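Local structure of aminoglycoside acetyltransferase meta-AAC0020 (Uncultured bacterium, 5F49) at residues P22-L27 with N55-F60. The protein probably transfers the acetyl group of acetyl-coenzyme A to an amino group of aminoglycoside antibiotics, as a GNAT-family acetyltransferase. Numbering follows the deposited sequence.
With MG (magnesium ion), chain F.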
loop_
_atom_site.group_PDB
_atom_site.type_symbol
_atom_site.label_atom_id
_atom_site.label_comp_id
_atom_site.label_asym_id
_atom_site.label_seq_id
_atom_site.Cartn_x
_atom_site.Cartn_y
_atom_site.Cartn_z
ATOM N N PRO A 22 14.170 -13.184 -14.925
ATOM C CA PRO A 22 13.471 -13.586 -16.156
ATOM C C PRO A 22 11.995 -13.939 -15.940
ATOM O O PRO A 22 11.162 -13.664 -16.812
ATOM C CB PRO A 22 14.250 -14.820 -16.616
ATOM C CG PRO A 22 15.599 -14.659 -16.027
ATOM C CD PRO A 22 15.374 -14.003 -14.699
ATOM N N LYS A 23 11.680 -14.540 -14.798
ATOM C CA LYS A 23 10.297 -14.893 -14.494
ATOM C C LYS A 23 9.498 -13.638 -14.148
ATOM O O LYS A 23 8.317 -13.517 -14.492
ATOM C CB LYS A 23 10.238 -15.911 -13.349
ATOM C CG LYS A 23 10.689 -17.304 -13.763
ATOM C CD LYS A 23 10.631 -18.311 -12.629
ATOM C CE LYS A 23 11.151 -19.664 -13.110
ATOM N NZ LYS A 23 11.240 -20.686 -12.028
ATOM N N PHE A 24 10.156 -12.702 -13.473
ATOM C CA PHE A 24 9.527 -11.436 -13.107
ATOM C C PHE A 24 9.150 -10.656 -14.360
ATOM O O PHE A 24 8.047 -10.129 -14.466
ATOM C CB PHE A 24 10.465 -10.605 -12.218
ATOM C CG PHE A 24 9.827 -9.368 -11.636
ATOM C CD1 PHE A 24 8.450 -9.293 -11.459
ATOM C CD2 PHE A 24 10.603 -8.279 -11.273
ATOM C CE1 PHE A 24 7.861 -8.163 -10.940
ATOM C CE2 PHE A 24 10.027 -7.144 -10.740
ATOM C CZ PHE A 24 8.648 -7.082 -10.573
ATOM N N ILE A 25 10.077 -10.580 -15.307
ATOM C CA ILE A 25 9.827 -9.895 -16.569
ATOM C C ILE A 25 8.662 -10.563 -17.302
ATOM O O ILE A 25 7.786 -9.898 -17.861
ATOM C CB ILE A 25 11.088 -9.891 -17.456
ATOM C CG1 ILE A 25 12.185 -9.037 -16.801
ATOM C CG2 ILE A 25 10.768 -9.400 -18.870
ATOM C CD1 ILE A 25 13.469 -8.929 -17.625
ATOM N N GLN A 26 8.651 -11.889 -17.261
ATOM C CA GLN A 26 7.602 -12.682 -17.886
ATOM C C GLN A 26 6.217 -12.392 -17.282
ATOM O O GLN A 26 5.228 -12.298 -18.004
ATOM C CB GLN A 26 7.950 -14.165 -17.756
ATOM C CG GLN A 26 7.263 -15.082 -18.732
ATOM C CD GLN A 26 7.781 -16.509 -18.636
ATOM O OE1 GLN A 26 7.053 -17.469 -18.901
ATOM N NE2 GLN A 26 9.045 -16.654 -18.244
ATOM N N LEU A 27 6.156 -12.235 -15.961
ATOM C CA LEU A 27 4.904 -11.890 -15.295
ATOM C C LEU A 27 4.434 -10.478 -15.653
ATOM O O LEU A 27 3.233 -10.234 -15.836
ATOM C CB LEU A 27 5.040 -12.012 -13.776
ATOM C CG LEU A 27 3.806 -11.520 -13.008
ATOM C CD1 LEU A 27 2.589 -12.357 -13.360
ATOM C CD2 LEU A 27 4.032 -11.523 -11.516
ATOM N N ASN A 55 13.445 -6.509 0.270
ATOM C CA ASN A 55 12.940 -7.495 1.221
ATOM C C ASN A 55 11.550 -7.122 1.750
ATOM O O ASN A 55 11.069 -7.694 2.727
ATOM C CB ASN A 55 13.926 -7.679 2.379
ATOM C CG ASN A 55 15.222 -8.362 1.946
ATOM O OD1 ASN A 55 15.302 -8.953 0.865
ATOM N ND2 ASN A 55 16.241 -8.286 2.797
ATOM N N ASN A 56 10.912 -6.166 1.083
ATOM C CA ASN A 56 9.542 -5.778 1.392
ATOM C C ASN A 56 8.629 -5.994 0.187
ATOM O O ASN A 56 7.526 -5.454 0.115
ATOM C CB ASN A 56 9.503 -4.321 1.828
ATOM C CG ASN A 56 10.244 -3.416 0.868
ATOM O OD1 ASN A 56 10.512 -3.793 -0.275
ATOM N ND2 ASN A 56 10.592 -2.219 1.330
ATOM N N PHE A 57 9.112 -6.786 -0.762
ATOM C CA PHE A 57 8.422 -7.010 -2.027
ATOM C C PHE A 57 8.474 -8.497 -2.363
ATOM O O PHE A 57 9.548 -9.079 -2.442
ATOM C CB PHE A 57 9.069 -6.168 -3.134
ATOM C CG PHE A 57 8.408 -6.308 -4.475
ATOM C CD1 PHE A 57 7.138 -5.805 -4.698
ATOM C CD2 PHE A 57 9.068 -6.926 -5.525
ATOM C CE1 PHE A 57 6.532 -5.939 -5.944
ATOM C CE2 PHE A 57 8.463 -7.055 -6.771
ATOM C CZ PHE A 57 7.205 -6.567 -6.978
ATOM N N TYR A 58 7.314 -9.117 -2.536
ATOM C CA TYR A 58 7.266 -10.549 -2.810
ATOM C C TYR A 58 6.372 -10.864 -3.993
ATOM O O TYR A 58 5.220 -10.433 -4.043
ATOM C CB TYR A 58 6.784 -11.320 -1.581
ATOM C CG TYR A 58 7.790 -11.374 -0.462
ATOM C CD1 TYR A 58 8.815 -12.308 -0.472
ATOM C CD2 TYR A 58 7.716 -10.496 0.609
ATOM C CE1 TYR A 58 9.745 -12.363 0.554
ATOM C CE2 TYR A 58 8.637 -10.544 1.642
ATOM C CZ TYR A 58 9.650 -11.479 1.608
ATOM O OH TYR A 58 10.565 -11.537 2.629
ATOM N N VAL A 59 6.914 -11.626 -4.939
ATOM C CA VAL A 59 6.178 -12.004 -6.137
ATOM C C VAL A 59 5.894 -13.495 -6.148
ATOM O O VAL A 59 6.784 -14.298 -5.903
ATOM C CB VAL A 59 6.946 -11.633 -7.416
ATOM C CG1 VAL A 59 6.164 -12.052 -8.664
ATOM C CG2 VAL A 59 7.220 -10.154 -7.440
ATOM N N PHE A 60 4.649 -13.860 -6.432
ATOM C CA PHE A 60 4.279 -15.261 -6.587
ATOM C C PHE A 60 3.837 -15.503 -8.020
ATOM O O PHE A 60 3.139 -14.678 -8.597
ATOM C CB PHE A 60 3.164 -15.642 -5.611
ATOM C CG PHE A 60 3.552 -15.497 -4.167
ATOM C CD1 PHE A 60 3.467 -14.268 -3.530
ATOM C CD2 PHE A 60 4.013 -16.593 -3.446
ATOM C CE1 PHE A 60 3.834 -14.133 -2.206
ATOM C CE2 PHE A 60 4.378 -16.459 -2.111
ATOM C CZ PHE A 60 4.283 -15.228 -1.494
HETATM MG MG MG F . 16.803 -9.630 -1.053
HETATM O O HOH W 1 18.388 -9.903 0.631
#
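Leu27 and Val59 make the closest approach between segments 22-27 and 55-60, which lie on helix 21-34 and strand 57-64: their side chains extend tip to tip, and Leu27 CD2 lies 3.6 Å from Val59 CG1. One turn earlier on the helix, Phe24 sets CG anti to its own N (chi1 -172°), so that the end of the ring meets the strand, though the side chain does not set out in that direction. Phe24 CZ stops 3.8 Å from Phe57 CE2, near the plane of the Phe57 ring and at its edge. With centroids 5.8 Å apart and planes at 56°, the two rings meet obliquely. Val59 CG2 lies 4.1 Å from Phe24 CE1, a looser touch. The axes of 22-27 and 57-60 come within 10.1 Å, with directions 74° apart, a separation bridged mainly by side chains. Leu16 and Leu52 add further apolar cover to Phe24, placing the contact in the hydrophobic layer between the GNAT sheet and its helices.

The solvent side differs in kind: exposed Asn55 takes no part in this packing and binds a magnesium ion through OD1 at 2.5 Å, with Glu18 and a water as further ligands. No hydrogen bond links the segments, and all five touching residues are buried; cohesion between them therefore rests on dispersion and the exclusion of water.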